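Long-range contact in gluconate kinase (Lactobacillus acidophilus, PDB 3LL3), which probably uses ATP to phosphorylate a sugar or sugar acid, as a member of the FGGY family of carbohydrate kinases: residues 332-337 against 357-362. Sequence-based numbering, arbitrary orientation.
Sequences RNLIFL and VGLTRM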
loop_
_atom_site.group_PDB
_atom_site.type_symbol
_atom_site.label_atom_id
_atom_site.label_comp_id
_atom_site.label_asym_id
_atom_site.label_seq_id
_atom_site.Cartn_x
_atom_site.Cartn_y
_atom_site.Cartn_z
ATOM N N ARG A 332 4.794 13.402 -2.089
ATOM C CA ARG A 332 3.497 13.711 -2.688
ATOM C C ARG A 332 2.365 12.986 -1.973
ATOM O O ARG A 332 1.414 12.500 -2.602
ATOM C CB ARG A 332 3.495 13.365 -4.176
ATOM C CG ARG A 332 4.648 13.993 -4.949
ATOM C CD ARG A 332 4.474 13.780 -6.446
ATOM N NE ARG A 332 5.701 14.102 -7.157
ATOM C CZ ARG A 332 5.980 15.313 -7.626
ATOM N NH1 ARG A 332 5.099 16.302 -7.468
ATOM N NH2 ARG A 332 7.124 15.535 -8.255
ATOM N N ASN A 333 2.473 12.917 -0.650
ATOM C CA ASN A 333 1.424 12.361 0.174
ATOM C C ASN A 333 1.308 10.850 0.091
ATOM O O ASN A 333 0.285 10.286 0.472
ATOM C CB ASN A 333 0.076 13.000 -0.170
ATOM C CG ASN A 333 -0.128 14.329 0.514
ATOM O OD1 ASN A 333 0.656 14.729 1.390
ATOM N ND2 ASN A 333 -1.189 15.030 0.123
ATOM N N LEU A 334 2.340 10.182 -0.398
ATOM C CA LEU A 334 2.317 8.733 -0.372
ATOM C C LEU A 334 2.641 8.250 1.051
ATOM O O LEU A 334 3.631 8.667 1.636
ATOM C CB LEU A 334 3.295 8.164 -1.397
ATOM C CG LEU A 334 3.403 6.637 -1.418
ATOM C CD1 LEU A 334 2.043 6.004 -1.747
ATOM C CD2 LEU A 334 4.468 6.205 -2.402
ATOM N N ILE A 335 1.794 7.387 1.607
ATOM C CA ILE A 335 2.026 6.813 2.928
ATOM C C ILE A 335 2.577 5.383 2.845
ATOM O O ILE A 335 2.043 4.540 2.110
ATOM C CB ILE A 335 0.741 6.788 3.771
ATOM C CG1 ILE A 335 0.301 8.213 4.112
ATOM C CG2 ILE A 335 0.956 5.946 5.057
ATOM C CD1 ILE A 335 1.398 9.057 4.739
ATOM N N PHE A 336 3.640 5.121 3.602
ATOM C CA PHE A 336 4.180 3.779 3.752
ATOM C C PHE A 336 4.088 3.369 5.213
ATOM O O PHE A 336 4.791 3.936 6.059
ATOM C CB PHE A 336 5.636 3.704 3.290
ATOM C CG PHE A 336 6.248 2.327 3.424
ATOM C CD1 PHE A 336 5.866 1.287 2.580
ATOM C CD2 PHE A 336 7.215 2.072 4.382
ATOM C CE1 PHE A 336 6.442 0.018 2.697
ATOM C CE2 PHE A 336 7.786 0.817 4.507
ATOM C CZ PHE A 336 7.403 -0.213 3.675
ATOM N N LEU A 337 3.214 2.410 5.514
ATOM C CA LEU A 337 3.208 1.816 6.856
ATOM C C LEU A 337 4.269 0.709 6.862
ATOM O O LEU A 337 4.182 -0.238 6.088
ATOM C CB LEU A 337 1.822 1.267 7.226
ATOM C CG LEU A 337 0.625 2.231 7.176
ATOM C CD1 LEU A 337 -0.696 1.532 7.556
ATOM C CD2 LEU A 337 0.869 3.424 8.085
ATOM N N VAL A 357 0.052 3.348 0.770
ATOM C CA VAL A 357 -1.296 3.867 0.493
ATOM C C VAL A 357 -1.279 5.302 -0.036
ATOM O O VAL A 357 -0.644 6.179 0.551
ATOM C CB VAL A 357 -2.230 3.781 1.738
ATOM C CG1 VAL A 357 -3.643 4.313 1.407
ATOM C CG2 VAL A 357 -2.308 2.356 2.265
ATOM N N GLY A 358 -1.988 5.541 -1.143
ATOM C CA GLY A 358 -2.072 6.870 -1.725
ATOM C C GLY A 358 -1.426 7.015 -3.093
ATOM O O GLY A 358 -1.037 8.101 -3.485
ATOM N N LEU A 359 -1.298 5.913 -3.820
ATOM C CA LEU A 359 -0.601 5.927 -5.099
ATOM C C LEU A 359 -1.433 6.562 -6.229
ATOM O O LEU A 359 -2.664 6.482 -6.258
ATOM C CB LEU A 359 -0.183 4.517 -5.515
ATOM C CG LEU A 359 0.898 3.757 -4.746
ATOM C CD1 LEU A 359 0.793 2.272 -5.061
ATOM C CD2 LEU A 359 2.293 4.288 -5.097
ATOM N N THR A 360 -0.716 7.186 -7.153
ATOM C CA THR A 360 -1.280 7.857 -8.300
ATOM C C THR A 360 -0.178 7.757 -9.333
ATOM O O THR A 360 0.936 7.380 -8.999
ATOM C CB THR A 360 -1.546 9.317 -7.933
ATOM O OG1 THR A 360 -2.779 9.748 -8.499
ATOM C CG2 THR A 360 -0.429 10.203 -8.407
ATOM N N ARG A 361 -0.455 8.095 -10.586
ATOM C CA ARG A 361 0.568 7.987 -11.617
ATOM C C ARG A 361 1.687 9.031 -11.421
ATOM O O ARG A 361 2.730 8.952 -12.047
ATOM C CB ARG A 361 -0.075 8.048 -13.025
ATOM C CG ARG A 361 -0.982 6.814 -13.324
ATOM C CD ARG A 361 -2.016 7.039 -14.454
ATOM N NE ARG A 361 -1.440 7.667 -15.638
ATOM C CZ ARG A 361 -1.893 8.786 -16.190
ATOM N NH1 ARG A 361 -2.956 9.399 -15.676
ATOM N NH2 ARG A 361 -1.293 9.284 -17.269
HETATM N N MSE A 362 1.465 9.997 -10.534
HETATM C CA MSE A 362 2.522 10.940 -10.129
HETATM C C MSE A 362 3.601 10.280 -9.260
HETATM O O MSE A 362 4.709 10.796 -9.144
HETATM C CB MSE A 362 1.943 12.123 -9.340
HETATM C CG MSE A 362 0.995 12.998 -10.126
HETATM SE SE MSE A 362 1.931 13.830 -11.620
HETATM C CE MSE A 362 3.094 15.045 -10.604
#
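Ile335 and Val357 form an antiparallel hydrogen-bonded pair, each giving its N-H to the other's carbonyl. Val357 N lies 2.7 Å from Ile335 O; the return bond, from Ile335 N to Val357 O, spans 2.9 Å. Both residues are beta-branched, well suited to strands, and on their common face they meet Leu474 and Ile481 of helix 465-485. One residue on, Gly358 has a positive phi (114°), and a CB there would be jammed against the preceding carbonyl oxygen, so glycine fits. Leu334, its CG anti to the backbone N (chi1 177°), sends CD1 to within 3.8 Å of Leu359 CD2; two branched, apolar side chains suit this buried contact. Leu334 also rests on Met368 and Ala371 of helix 365-388. Farther along, where the two segments part, the long, bent selenomethionine Met362 brings CE over one guanidinium face of Arg332, 3.9 Å from NH1, while Arg332 NE is held by a salt bridge to Glu367. Val357 and Leu359 also pair with an antiparallel strand of the second subunit, and Asn333 ND2 gives a hydrogen bond to Phe492 O of that subunit. The arrangement is a two-stranded antiparallel ribbon in the C-terminal FGGY region, its sheet continuing across the dimer interface.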